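Local atomic coordinates of beta-lactamase domain protein (Burkholderia ambifaria, PDB entry 5I0P), a protein that probably acts as a hydrolase of as yet undefined substrate, binding two zinc ions in the active site of a metallo-beta-lactamase fold. Residues R41-F46 and S75-T80; D58-Q63 and P94-L99; R126-L131 and R190-G195. All blocks are in the same frame, centred on the assembly; numbering follows the deposited sequence.

Contact 1: R41-F46 and S75-T80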
ATOM      1  N   ARG A  41       6.114  -4.176 -14.091  1.00 25.07           N
ATOM      2  CA  ARG A  41       4.840  -3.469 -13.996  1.00 28.47           C
ATOM      3  C   ARG A  41       3.719  -4.377 -14.460  1.00 26.58           C
ATOM      4  O   ARG A  41       3.782  -4.933 -15.555  1.00 28.67           O
ATOM      5  CB  ARG A  41       4.835  -2.162 -14.803  1.00 33.65           C
ATOM      6  CG  ARG A  41       3.464  -1.510 -14.849  1.00 40.45           C
ATOM      7  CD  ARG A  41       3.477  -0.180 -15.627  1.00 43.93           C
ATOM      8  NE  ARG A  41       4.001   0.798 -14.709  1.00 44.68           N
ATOM      9  CZ  ARG A  41       3.439   1.945 -14.372  1.00 33.90           C
ATOM     10  NH1 ARG A  41       2.298   2.354 -14.905  1.00 29.70           N
ATOM     11  NH2 ARG A  41       4.062   2.688 -13.477  1.00 36.10           N
ATOM     12  N   MET A  42       2.708  -4.546 -13.619  1.00 28.51           N
ATOM     13  CA  MET A  42       1.604  -5.431 -13.937  1.00 24.77           C
ATOM     14  C   MET A  42       0.311  -4.647 -14.201  1.00 30.18           C
ATOM     15  O   MET A  42       0.025  -3.651 -13.525  1.00 25.20           O
ATOM     16  CB  MET A  42       1.366  -6.428 -12.798  1.00 25.38           C
ATOM     17  CG  MET A  42       2.508  -7.494 -12.638  1.00 26.82           C
ATOM     18  SD  MET A  42       2.624  -8.585 -14.109  1.00 35.73           S
ATOM     19  CE  MET A  42       3.714  -9.818 -13.332  1.00 26.45           C
ATOM     20  N   PRO A  43      -0.481  -5.062 -15.182  1.00 31.16           N
ATOM     21  CA  PRO A  43      -1.775  -4.404 -15.407  1.00 31.19           C
ATOM     22  C   PRO A  43      -2.775  -4.754 -14.320  1.00 34.62           C
ATOM     23  O   PRO A  43      -2.791  -5.871 -13.802  1.00 38.19           O
ATOM     24  CB  PRO A  43      -2.228  -4.979 -16.747  1.00 27.17           C
ATOM     25  CG  PRO A  43      -1.621  -6.370 -16.744  1.00 36.60           C
ATOM     26  CD  PRO A  43      -0.255  -6.176 -16.119  1.00 31.62           C
ATOM     27  N   LEU A  44      -3.606  -3.781 -13.968  1.00 29.41           N
ATOM     28  CA  LEU A  44      -4.737  -4.027 -13.092  1.00 28.58           C
ATOM     29  C   LEU A  44      -5.995  -3.576 -13.821  1.00 32.17           C
ATOM     30  O   LEU A  44      -5.923  -2.656 -14.630  1.00 34.36           O
ATOM     31  CB  LEU A  44      -4.587  -3.295 -11.752  1.00 24.20           C
ATOM     32  CG  LEU A  44      -3.460  -3.855 -10.874  1.00 28.34           C
ATOM     33  CD1 LEU A  44      -3.244  -2.999  -9.687  1.00 20.75           C
ATOM     34  CD2 LEU A  44      -3.700  -5.323 -10.429  1.00 26.08           C
ATOM     35  N   PRO A  45      -7.146  -4.254 -13.613  1.00 34.47           N
ATOM     36  CA  PRO A  45      -8.376  -3.898 -14.340  1.00 27.19           C
ATOM     37  C   PRO A  45      -9.294  -2.933 -13.603  1.00 31.94           C
ATOM     38  O   PRO A  45     -10.519  -3.080 -13.677  1.00 37.05           O
ATOM     39  CB  PRO A  45      -9.058  -5.256 -14.512  1.00 28.28           C
ATOM     40  CG  PRO A  45      -8.680  -5.962 -13.189  1.00 27.56           C
ATOM     41  CD  PRO A  45      -7.306  -5.489 -12.828  1.00 34.74           C
ATOM     42  N   PHE A  46      -8.729  -1.957 -12.896  1.00 34.36           N
ATOM     43  CA  PHE A  46      -9.462  -0.975 -12.111  1.00 32.61           C
ATOM     44  C   PHE A  46      -9.022   0.394 -12.578  1.00 40.63           C
ATOM     45  O   PHE A  46      -8.196   0.510 -13.481  1.00 53.00           O
ATOM     46  CB  PHE A  46      -9.161  -1.081 -10.613  1.00 38.49           C
ATOM     47  CG  PHE A  46      -9.167  -2.467 -10.095  1.00 37.45           C
ATOM     48  CD1 PHE A  46     -10.280  -3.279 -10.250  1.00 40.65           C
ATOM     49  CD2 PHE A  46      -8.021  -2.980  -9.500  1.00 35.08           C
ATOM     50  CE1 PHE A  46     -10.261  -4.575  -9.781  1.00 49.39           C
ATOM     51  CE2 PHE A  46      -7.983  -4.265  -9.025  1.00 34.45           C
ATOM     52  CZ  PHE A  46      -9.098  -5.074  -9.161  1.00 45.15           C
ATOM     53  N   SER A  75      -4.940 -12.899 -11.558  1.00 27.66           N
ATOM     54  CA  SER A  75      -5.606 -12.716 -12.844  1.00 28.92           C
ATOM     55  C   SER A  75      -4.835 -13.445 -13.955  1.00 45.95           C
ATOM     56  O   SER A  75      -3.615 -13.674 -13.861  1.00 44.17           O
ATOM     57  CB  SER A  75      -5.750 -11.207 -13.178  1.00 28.20           C
ATOM     58  OG  SER A  75      -4.526 -10.621 -13.591  1.00 29.99           O
ATOM     59  N   GLU A  76      -5.553 -13.782 -15.037  1.00 38.96           N
ATOM     60  CA  GLU A  76      -4.905 -14.457 -16.160  1.00 45.58           C
ATOM     61  C   GLU A  76      -3.778 -13.611 -16.738  1.00 40.66           C
ATOM     62  O   GLU A  76      -2.689 -14.123 -17.034  1.00 40.12           O
ATOM     63  CB  GLU A  76      -5.929 -14.773 -17.258  1.00 45.56           C
ATOM     64  N   ALA A  77      -3.993 -12.306 -16.828  1.00 40.08           N
ATOM     65  CA  ALA A  77      -2.989 -11.435 -17.426  1.00 37.85           C
ATOM     66  C   ALA A  77      -1.726 -11.416 -16.585  1.00 35.86           C
ATOM     67  O   ALA A  77      -0.632 -11.691 -17.090  1.00 35.67           O
ATOM     68  CB  ALA A  77      -3.548 -10.011 -17.595  1.00 39.45           C
ATOM     69  N   ILE A  78      -1.867 -11.208 -15.273  1.00 35.84           N
ATOM     70  CA  ILE A  78      -0.677 -11.102 -14.444  1.00 36.61           C
ATOM     71  C   ILE A  78       0.030 -12.451 -14.360  1.00 36.87           C
ATOM     72  O   ILE A  78       1.259 -12.535 -14.507  1.00 30.88           O
ATOM     73  CB  ILE A  78      -1.044 -10.543 -13.055  1.00 36.28           C
ATOM     74  CG1 ILE A  78      -1.529  -9.088 -13.208  1.00 40.64           C
ATOM     75  CG2 ILE A  78       0.114 -10.674 -12.074  1.00 28.07           C
ATOM     76  CD1 ILE A  78      -1.700  -8.279 -11.891  1.00 33.93           C
ATOM     77  N   ARG A  79      -0.733 -13.529 -14.161  1.00 40.00           N
ATOM     78  CA  ARG A  79      -0.142 -14.862 -14.065  1.00 34.93           C
ATOM     79  C   ARG A  79       0.700 -15.160 -15.303  1.00 41.48           C
ATOM     80  O   ARG A  79       1.841 -15.640 -15.208  1.00 36.44           O
ATOM     81  CB  ARG A  79      -1.272 -15.880 -13.902  1.00 36.72           C
ATOM     82  CG  ARG A  79      -1.180 -16.802 -12.725  1.00 49.50           C
ATOM     83  CD  ARG A  79      -2.530 -17.052 -12.040  1.00 53.10           C
ATOM     84  NE  ARG A  79      -3.637 -17.416 -12.931  1.00 51.29           N
ATOM     85  CZ  ARG A  79      -4.893 -16.995 -12.749  1.00 51.37           C
ATOM     86  NH1 ARG A  79      -5.184 -16.162 -11.736  1.00 36.92           N
ATOM     87  NH2 ARG A  79      -5.859 -17.378 -13.581  1.00 50.82           N
ATOM     88  N   THR A  80       0.138 -14.849 -16.483  1.00 45.38           N
ATOM     89  CA  THR A  80       0.815 -15.061 -17.752  1.00 41.64           C
ATOM     90  C   THR A  80       2.116 -14.272 -17.804  1.00 43.27           C
ATOM     91  O   THR A  80       3.136 -14.776 -18.301  1.00 44.87           O
ATOM     92  CB  THR A  80      -0.103 -14.640 -18.914  1.00 45.06           C
ATOM     93  OG1 THR A  80      -1.309 -15.417 -18.913  1.00 41.14           O
ATOM     94  CG2 THR A  80       0.608 -14.845 -20.282  1.00 38.10           C
TER

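Contact 2: D58-Q63 and P94-L99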
ATOM      1  N   ASP A  58      19.472 -11.845  -5.243  1.00 41.15           N
ATOM      2  CA  ASP A  58      19.659 -12.264  -3.867  1.00 39.44           C
ATOM      3  C   ASP A  58      20.433 -13.584  -3.813  1.00 43.49           C
ATOM      4  O   ASP A  58      20.701 -14.220  -4.833  1.00 48.15           O
ATOM      5  CB  ASP A  58      18.300 -12.366  -3.156  1.00 38.05           C
ATOM      6  CG  ASP A  58      18.430 -12.291  -1.644  1.00 43.65           C
ATOM      7  OD1 ASP A  58      19.571 -12.129  -1.158  1.00 50.54           O
ATOM      8  OD2 ASP A  58      17.399 -12.406  -0.948  1.00 46.53           O
ATOM      9  N   GLU A  59      20.839 -13.960  -2.604  1.00 41.17           N
ATOM     10  CA  GLU A  59      21.492 -15.243  -2.363  1.00 53.75           C
ATOM     11  C   GLU A  59      21.220 -15.642  -0.916  1.00 53.15           C
ATOM     12  O   GLU A  59      21.531 -14.874  -0.002  1.00 55.50           O
ATOM     13  CB  GLU A  59      23.006 -15.163  -2.660  1.00 48.71           C
ATOM     14  CG  GLU A  59      23.760 -16.426  -2.294  1.00 48.73           C
ATOM     15  CD  GLU A  59      25.232 -16.305  -2.521  1.00 54.54           C
ATOM     16  OE1 GLU A  59      25.945 -17.265  -2.186  1.00 59.75           O
ATOM     17  OE2 GLU A  59      25.693 -15.237  -2.972  1.00 56.88           O
ATOM     18  N   ILE A  60      20.631 -16.822  -0.704  1.00 49.67           N
ATOM     19  CA  ILE A  60      20.276 -17.296   0.638  1.00 56.35           C
ATOM     20  C   ILE A  60      20.854 -18.691   0.850  1.00 58.31           C
ATOM     21  O   ILE A  60      20.499 -19.636   0.128  1.00 55.20           O
ATOM     22  CB  ILE A  60      18.754 -17.322   0.872  1.00 54.50           C
ATOM     23  CG1 ILE A  60      18.140 -15.942   0.703  1.00 45.57           C
ATOM     24  CG2 ILE A  60      18.448 -17.824   2.268  1.00 49.29           C
ATOM     25  CD1 ILE A  60      16.668 -15.967   0.851  1.00 40.09           C
ATOM     26  N   ASP A  61      21.685 -18.834   1.879  1.00 58.49           N
ATOM     27  CA  ASP A  61      22.337 -20.108   2.172  1.00 65.43           C
ATOM     28  C   ASP A  61      23.158 -20.577   0.977  1.00 66.60           C
ATOM     29  O   ASP A  61      23.113 -21.751   0.588  1.00 55.36           O
ATOM     30  CB  ASP A  61      21.322 -21.176   2.579  1.00 68.19           C
ATOM     31  CG  ASP A  61      20.749 -20.919   3.928  1.00 69.82           C
ATOM     32  OD1 ASP A  61      21.541 -20.545   4.822  1.00 73.31           O
ATOM     33  OD2 ASP A  61      19.513 -21.058   4.083  1.00 69.80           O
ATOM     34  N   GLY A  62      23.881 -19.635   0.371  1.00 70.46           N
ATOM     35  CA  GLY A  62      24.774 -19.937  -0.726  1.00 72.61           C
ATOM     36  C   GLY A  62      24.110 -20.123  -2.066  1.00 65.65           C
ATOM     37  O   GLY A  62      24.810 -20.353  -3.054  1.00 60.88           O
ATOM     38  N   GLN A  63      22.789 -20.076  -2.129  1.00 64.55           N
ATOM     39  CA  GLN A  63      22.073 -20.216  -3.381  1.00 58.83           C
ATOM     40  C   GLN A  63      21.648 -18.852  -3.916  1.00 59.48           C
ATOM     41  O   GLN A  63      20.928 -18.110  -3.235  1.00 56.91           O
ATOM     42  CB  GLN A  63      20.861 -21.112  -3.213  1.00 51.02           C
ATOM     43  CG  GLN A  63      20.144 -21.210  -4.505  1.00 52.50           C
ATOM     44  CD  GLN A  63      19.030 -22.187  -4.443  1.00 59.06           C
ATOM     45  OE1 GLN A  63      18.367 -22.343  -3.410  1.00 56.10           O
ATOM     46  NE2 GLN A  63      18.826 -22.894  -5.546  1.00 61.29           N
ATOM     47  N   PRO A  94      16.290 -19.457  -9.289  1.00 54.16           N
ATOM     48  CA  PRO A  94      14.984 -19.555  -8.632  1.00 45.14           C
ATOM     49  C   PRO A  94      14.648 -18.302  -7.841  1.00 46.08           C
ATOM     50  O   PRO A  94      15.505 -17.489  -7.494  1.00 51.06           O
ATOM     51  CB  PRO A  94      15.147 -20.762  -7.704  1.00 41.10           C
ATOM     52  CG  PRO A  94      16.597 -20.701  -7.326  1.00 42.59           C
ATOM     53  CD  PRO A  94      17.330 -20.227  -8.567  1.00 51.08           C
ATOM     54  N   VAL A  95      13.352 -18.154  -7.582  1.00 44.50           N
ATOM     55  CA  VAL A  95      12.887 -17.268  -6.527  1.00 33.92           C
ATOM     56  C   VAL A  95      13.167 -17.922  -5.175  1.00 40.22           C
ATOM     57  O   VAL A  95      12.940 -19.125  -4.988  1.00 35.34           O
ATOM     58  CB  VAL A  95      11.397 -16.963  -6.727  1.00 33.14           C
ATOM     59  CG1 VAL A  95      10.806 -16.393  -5.474  1.00 31.87           C
ATOM     60  CG2 VAL A  95      11.219 -16.010  -7.887  1.00 34.09           C
ATOM     61  N   LEU A  96      13.712 -17.136  -4.240  1.00 40.33           N
ATOM     62  CA  LEU A  96      14.128 -17.625  -2.926  1.00 42.33           C
ATOM     63  C   LEU A  96      13.091 -17.377  -1.835  1.00 43.54           C
ATOM     64  O   LEU A  96      13.074 -18.101  -0.835  1.00 43.15           O
ATOM     65  CB  LEU A  96      15.470 -16.988  -2.517  1.00 37.81           C
ATOM     66  CG  LEU A  96      16.613 -17.192  -3.521  1.00 43.66           C
ATOM     67  CD1 LEU A  96      17.905 -16.444  -3.142  1.00 38.97           C
ATOM     68  CD2 LEU A  96      16.875 -18.679  -3.665  1.00 52.59           C
ATOM     69  N   ARG A  97      12.230 -16.383  -2.004  1.00 43.52           N
ATOM     70  CA  ARG A  97      11.223 -16.033  -1.015  1.00 39.22           C
ATOM     71  C   ARG A  97      10.341 -14.956  -1.638  1.00 37.87           C
ATOM     72  O   ARG A  97      10.724 -14.290  -2.605  1.00 32.82           O
ATOM     73  CB  ARG A  97      11.850 -15.543   0.307  1.00 34.07           C
ATOM     74  CG  ARG A  97      12.717 -14.309   0.181  1.00 29.10           C
ATOM     75  CD  ARG A  97      13.272 -13.822   1.486  1.00 29.25           C
ATOM     76  NE  ARG A  97      14.468 -13.038   1.221  1.00 35.87           N
ATOM     77  CZ  ARG A  97      15.340 -12.644   2.141  1.00 41.17           C
ATOM     78  NH1 ARG A  97      15.138 -12.966   3.416  1.00 50.34           N
ATOM     79  NH2 ARG A  97      16.434 -11.969   1.785  1.00 37.97           N
ATOM     80  N   VAL A  98       9.142 -14.818  -1.096  1.00 28.10           N
ATOM     81  CA  VAL A  98       8.224 -13.782  -1.528  1.00 31.21           C
ATOM     82  C   VAL A  98       7.970 -12.852  -0.342  1.00 35.28           C
ATOM     83  O   VAL A  98       7.525 -13.295   0.732  1.00 28.35           O
ATOM     84  CB  VAL A  98       6.919 -14.369  -2.072  1.00 29.74           C
ATOM     85  CG1 VAL A  98       5.996 -13.258  -2.469  1.00 23.65           C
ATOM     86  CG2 VAL A  98       7.219 -15.292  -3.252  1.00 31.84           C
ATOM     87  N   LEU A  99       8.262 -11.571  -0.536  1.00 30.80           N
ATOM     88  CA  LEU A  99       8.045 -10.551   0.466  1.00 30.35           C
ATOM     89  C   LEU A  99       6.869  -9.682   0.040  1.00 34.24           C
ATOM     90  O   LEU A  99       6.745  -9.341  -1.134  1.00 41.91           O
ATOM     91  CB  LEU A  99       9.315  -9.736   0.624  1.00 31.43           C
ATOM     92  CG  LEU A  99       9.477  -8.919   1.876  1.00 35.56           C
ATOM     93  CD1 LEU A  99      10.938  -8.742   2.189  1.00 23.73           C
ATOM     94  CD2 LEU A  99       8.788  -7.551   1.652  1.00 37.20           C
TER

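Contact 3: R126-L131 and R190-G195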
ATOM      1  N   ARG A 126       9.039 -19.358   1.154  1.00 34.24           N
ATOM      2  CA  ARG A 126       8.318 -18.806   2.288  1.00 40.44           C
ATOM      3  C   ARG A 126       7.848 -17.362   2.020  1.00 40.63           C
ATOM      4  O   ARG A 126       8.541 -16.554   1.406  1.00 43.68           O
ATOM      5  CB  ARG A 126       9.210 -18.883   3.532  1.00 30.34           C
ATOM      6  CG  ARG A 126       8.622 -18.142   4.727  1.00 41.83           C
ATOM      7  CD  ARG A 126       7.480 -18.922   5.413  1.00 38.66           C
ATOM      8  NE  ARG A 126       7.955 -20.141   6.047  1.00 37.43           N
ATOM      9  CZ  ARG A 126       7.823 -21.370   5.545  1.00 42.51           C
ATOM     10  NH1 ARG A 126       7.219 -21.569   4.383  1.00 31.93           N
ATOM     11  NH2 ARG A 126       8.318 -22.415   6.209  1.00 37.01           N
ATOM     12  N   LEU A 127       6.651 -17.056   2.469  1.00 42.11           N
ATOM     13  CA  LEU A 127       6.136 -15.693   2.443  1.00 35.33           C
ATOM     14  C   LEU A 127       6.685 -14.875   3.608  1.00 28.85           C
ATOM     15  O   LEU A 127       6.592 -15.304   4.759  1.00 25.41           O
ATOM     16  CB  LEU A 127       4.607 -15.733   2.523  1.00 30.55           C
ATOM     17  CG  LEU A 127       3.994 -14.410   2.971  1.00 31.64           C
ATOM     18  CD1 LEU A 127       4.132 -13.410   1.845  1.00 25.44           C
ATOM     19  CD2 LEU A 127       2.530 -14.584   3.400  1.00 32.53           C
ATOM     20  N   TRP A 128       7.214 -13.681   3.314  1.00 26.69           N
ATOM     21  CA  TRP A 128       7.657 -12.717   4.325  1.00 25.52           C
ATOM     22  C   TRP A 128       6.679 -11.537   4.382  1.00 29.55           C
ATOM     23  O   TRP A 128       6.434 -10.871   3.369  1.00 34.73           O
ATOM     24  CB  TRP A 128       9.088 -12.230   4.030  1.00 24.63           C
ATOM     25  CG  TRP A 128      10.155 -13.336   4.156  1.00 32.62           C
ATOM     26  CD1 TRP A 128      10.134 -14.559   3.554  1.00 27.10           C
ATOM     27  CD2 TRP A 128      11.390 -13.279   4.896  1.00 27.46           C
ATOM     28  NE1 TRP A 128      11.252 -15.279   3.892  1.00 31.19           N
ATOM     29  CE2 TRP A 128      12.039 -14.521   4.720  1.00 31.71           C
ATOM     30  CE3 TRP A 128      12.000 -12.302   5.705  1.00 27.56           C
ATOM     31  CZ2 TRP A 128      13.265 -14.833   5.347  1.00 33.20           C
ATOM     32  CZ3 TRP A 128      13.205 -12.596   6.311  1.00 29.17           C
ATOM     33  CH2 TRP A 128      13.827 -13.872   6.141  1.00 30.72           C
ATOM     34  N   MET A 129       6.146 -11.254   5.573  1.00 32.27           N
ATOM     35  CA  MET A 129       5.080 -10.263   5.735  1.00 28.07           C
ATOM     36  C   MET A 129       5.014  -9.837   7.203  1.00 28.31           C
ATOM     37  O   MET A 129       5.479 -10.551   8.104  1.00 31.10           O
ATOM     38  CB  MET A 129       3.743 -10.843   5.276  1.00 23.93           C
ATOM     39  CG  MET A 129       2.664  -9.891   4.870  1.00 25.05           C
ATOM     40  SD  MET A 129       1.388 -10.864   4.039  1.00 33.17           S
ATOM     41  CE  MET A 129       0.146  -9.630   3.604  1.00 19.46           C
ATOM     42  N   THR A 130       4.432  -8.672   7.446  1.00 22.94           N
ATOM     43  CA  THR A 130       4.198  -8.293   8.831  1.00 25.17           C
ATOM     44  C   THR A 130       3.001  -9.060   9.378  1.00 26.45           C
ATOM     45  O   THR A 130       2.127  -9.515   8.629  1.00 28.40           O
ATOM     46  CB  THR A 130       3.946  -6.793   9.002  1.00 24.44           C
ATOM     47  OG1 THR A 130       2.734  -6.426   8.337  1.00 29.69           O
ATOM     48  CG2 THR A 130       5.127  -5.949   8.510  1.00 20.86           C
ATOM     49  N   LEU A 131       2.996  -9.221  10.703  1.00 27.60           N
ATOM     50  CA  LEU A 131       1.931  -9.953  11.379  1.00 26.17           C
ATOM     51  C   LEU A 131       0.563  -9.314  11.137  1.00 29.99           C
ATOM     52  O   LEU A 131      -0.425 -10.022  10.911  1.00 28.36           O
ATOM     53  CB  LEU A 131       2.225 -10.031  12.872  1.00 23.94           C
ATOM     54  CG  LEU A 131       1.250 -10.873  13.709  1.00 28.64           C
ATOM     55  CD1 LEU A 131       1.990 -11.567  14.867  1.00 26.56           C
ATOM     56  CD2 LEU A 131       0.055 -10.066  14.265  1.00 24.59           C
ATOM     57  N   ARG A 190       7.010 -15.952   7.426  1.00 36.02           N
ATOM     58  CA  ARG A 190       8.117 -15.447   8.225  0.55 33.62           C
ATOM     59  C   ARG A 190       7.828 -13.984   8.537  1.00 33.41           C
ATOM     60  O   ARG A 190       7.665 -13.171   7.611  1.00 34.49           O
ATOM     61  CB  ARG A 190       9.433 -15.600   7.462  0.55 32.42           C
ATOM     62  CG  ARG A 190      10.669 -15.162   8.218  0.55 31.69           C
ATOM     63  CD  ARG A 190      11.590 -16.344   8.392  0.55 38.18           C
ATOM     64  NE  ARG A 190      12.914 -15.973   8.882  0.55 39.61           N
ATOM     65  CZ  ARG A 190      14.012 -16.626   8.538  0.55 40.32           C
ATOM     66  NH1 ARG A 190      13.918 -17.655   7.712  0.55 32.87           N
ATOM     67  NH2 ARG A 190      15.188 -16.236   8.991  0.55 45.22           N
ATOM     68  N   ARG A 191       7.745 -13.657   9.820  1.00 31.17           N
ATOM     69  CA  ARG A 191       7.256 -12.355  10.250  1.00 28.73           C
ATOM     70  C   ARG A 191       8.320 -11.270  10.092  1.00 35.78           C
ATOM     71  O   ARG A 191       9.478 -11.442  10.504  1.00 42.25           O
ATOM     72  CB  ARG A 191       6.784 -12.424  11.697  1.00 27.57           C
ATOM     73  CG  ARG A 191       6.289 -11.097  12.255  1.00 26.93           C
ATOM     74  CD  ARG A 191       5.961 -11.269  13.700  1.00 28.53           C
ATOM     75  NE  ARG A 191       5.201 -10.169  14.256  1.00 29.48           N
ATOM     76  CZ  ARG A 191       4.897 -10.106  15.538  1.00 32.62           C
ATOM     77  NH1 ARG A 191       5.345 -11.078  16.317  1.00 32.39           N
ATOM     78  NH2 ARG A 191       4.161  -9.107  16.032  1.00 27.35           N
ATOM     79  N   LEU A 192       7.929 -10.177   9.447  1.00 30.94           N
ATOM     80  CA  LEU A 192       8.692  -8.937   9.384  1.00 30.42           C
ATOM     81  C   LEU A 192       8.197  -7.978  10.452  1.00 27.39           C
ATOM     82  O   LEU A 192       6.988  -7.856  10.678  1.00 36.75           O
ATOM     83  CB  LEU A 192       8.525  -8.261   8.027  1.00 31.50           C
ATOM     84  CG  LEU A 192       8.998  -9.001   6.785  1.00 32.58           C
ATOM     85  CD1 LEU A 192       8.379  -8.321   5.525  1.00 26.06           C
ATOM     86  CD2 LEU A 192      10.531  -9.047   6.734  1.00 27.65           C
ATOM     87  N   ARG A 193       9.126  -7.285  11.098  1.00 26.91           N
ATOM     88  CA  ARG A 193       8.770  -6.310  12.116  1.00 29.77           C
ATOM     89  C   ARG A 193       9.530  -5.006  11.933  1.00 32.14           C
ATOM     90  O   ARG A 193      10.633  -4.961  11.379  1.00 29.77           O
ATOM     91  CB  ARG A 193       9.021  -6.837  13.534  1.00 32.74           C
ATOM     92  CG  ARG A 193       8.135  -7.984  13.952  1.00 39.55           C
ATOM     93  CD  ARG A 193       8.374  -8.419  15.415  1.00 44.89           C
ATOM     94  NE  ARG A 193       8.116  -7.346  16.372  1.00 42.23           N
ATOM     95  CZ  ARG A 193       9.049  -6.816  17.155  1.00 48.23           C
ATOM     96  NH1 ARG A 193      10.297  -7.261  17.099  1.00 42.54           N
ATOM     97  NH2 ARG A 193       8.730  -5.840  17.996  1.00 60.48           N
ATOM     98  N   GLU A 194       8.935  -3.958  12.488  1.00 30.41           N
ATOM     99  CA  GLU A 194       9.542  -2.639  12.507  1.00 26.92           C
ATOM    100  C   GLU A 194      10.995  -2.688  12.951  1.00 27.85           C
ATOM    101  O   GLU A 194      11.315  -3.187  14.030  1.00 45.43           O
ATOM    102  CB  GLU A 194       8.745  -1.729  13.454  1.00 27.68           C
ATOM    103  CG  GLU A 194       9.508  -0.472  13.803  1.00 27.00           C
ATOM    104  CD  GLU A 194       9.702   0.410  12.591  1.00 31.72           C
ATOM    105  OE1 GLU A 194       8.845   0.336  11.682  1.00 37.05           O
ATOM    106  OE2 GLU A 194      10.716   1.147  12.536  1.00 36.28           O
ATOM    107  N   GLY A 195      11.863  -2.101  12.156  1.00 30.84           N
ATOM    108  CA  GLY A 195      13.268  -2.039  12.489  1.00 30.03           C
ATOM    109  C   GLY A 195      14.079  -3.261  12.111  1.00 32.11           C
ATOM    110  O   GLY A 195      15.285  -3.272  12.349  1.00 30.85           O
TER
HETATM  111  O   HOH W   1       4.996  -7.874  12.385  1.00 22.89           O

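Contact 1: R41-F46 and S75-T80
Met-42 and Ile-78 meet where the first turn of helix 76-88 settles on strand 37-43, a worked case of helix-on-sheet packing in the metallo-beta-lactamase fold. The helix is the connection of a beta-alpha-beta crossover between the parallel strands 63-69 and 95-99, and its first turn lies over strand 37-43. Strand 41-43 and helix 76-80 run nearly antiparallel, at 152°, with a closest approach of their axes of 8.1 Å. At Met-42 the side chain points to the helix, and CB touches Ile-78 CD1 at 3.7 Å. A bend at chi2 (-64°) then carries the thioether across the isoleucine, SD 3.8 Å from Ile-78 CG2, with the CE methyl beside the same branch. His-81 and Trp-82, further along the helix, also touch Met-42.

Pro-43 follows at a more open margin. Its ring lies near the helix surface, CG being 4.2 Å from Ala-77 CB, while its carbonyl O sits 3.3 Å from Ile-78 CD1, so the isoleucine tip packs against backbone as well as side chains. Leu-44 sets off away from the helix, yet its CD2 branch swings back to Ile-78 CD1 at 3.9 Å. The leucine also lies beside the zinc ligands Asp-106 and His-277, which places this hydrophobic patch next to the metal site without making it part of the coordination.

No hydrogen bond crosses the interface; the helix start is secured from within, Ser-75 being its N-cap, with OG accepting from Ile-78 N at 3.2 Å.

Contact 2: D58-Q63 and P94-L99
Arg-97 reaches Asp-58 through one buried salt bridge, NH2 to OD2 at 2.9 Å. Its CG sits between the backbone N and the carbonyl carbon (chi1 60°), and the chain then extends to NE, which brings the guanidinium to the aspartate. The bond enters on the syn lone pair of OD2 and is somewhat bent, with an N-H...O angle of 146°; carboxylate and guanidinium planes are turned 25° against each other. Ile-60 CD1 lies over one face of the same guanidinium, toward its rim, 3.7 Å from Arg-97 NE. That methyl also touches Leu-96 CB at 3.7 Å, the two aliphatic chains sliding past one another in opposite directions. Leu-96 in turn rests CD1 against the bonded pair at the base of the neighbouring turn, 3.5 Å from Gln-63 O, and the extended Gln-63 side chain brings NE2 to 3.6 Å from Pro-94 CG.

The turn is a type I' beta turn, the tight two-residue connection of the hairpin between strands 50-60 and 63-69, with Ile-60 N bonded to Gln-63 O at 2.9 Å. Strand 63-69 lies between strands 50-60 and 95-99 in the larger sheet, so the side chains here meet across an intervening strand, beyond the span of direct strand pairing.

That middle strand supplies part of the second shell. Thr-67 OG1 hydrogen-bonds both Asp-58 OD2 and Arg-97 NE, fixing carboxylate and guanidinium relative to each other. From strand 197-200 Lys-199 O accepts from Arg-97 NH2, and just beyond it Gly-201 N donates to Asp-58 OD1. Glu-59 N meets this same OD1 at 2.7 Å from above the carboxylate plane.

Contact 3: R126-L131 and R190-G195
Trp-128 and Arg-190 are paired in register across two parallel strands, where the backbone provides the first kind of interaction. Arg-190 bonds to the two residues flanking its partner: its N donates to Leu-127 O at 2.8 Å, and its O accepts from Met-129 N at 3.2 Å. Leu-192 N then donates to Met-129 O at 2.8 Å. Strand 190-192 thereby becomes the outermost strand of the larger sheet.

The second kind is packing against flat groups. In the conformer described, one of two deposited, Arg-190 CG sits 3.7 Å from the centroid of the Trp-128 six-membered ring, almost on its normal, as a CH-pi contact. A turn at chi2 (118°) lets the rest of the chain follow the indole, so that the guanidinium lies over the ring's outer part, planes 26° apart. Leu-192 CD2 meets the indole at its edge. Arg-191 points to the other face, and Leu-131 CD1 of the following helix lies over the centre of its guanidinium, 3.3 Å from CZ, with Arg-193 CD over the opposite side.

Water supplies the third. One molecule accepts from Leu-131 N at 2.9 Å and Arg-191 NE at 3.0 Å, and donates to Leu-192 O.

The water thus links the helix start to Arg-191 and Leu-192, and the exposed arginines shield part of their aliphatic and flat surfaces while their charge probably stays near solvent.

All three contacts reach the larger sheet but sample different levels of its construction. Contact 1 is mostly buried, largely apolar and without a hydrogen bond across it, with a helix laid over a strand close to the zinc site. Contact 2, remote from the metals, lies at the hairpin end of the sheet, among its middle strands, and combines a buried ion pair with an exposed turn. Contact 3 is true strand pairing at the sheet edge, rich in backbone bonds and surface arginines. Contacts 2 and 3 adjoin: strands 95-99 and 126-130 are neighbours, and Arg-97 makes a cation-pi contact with Trp-128 on the face opposite Arg-190. Contact 1 touches neither.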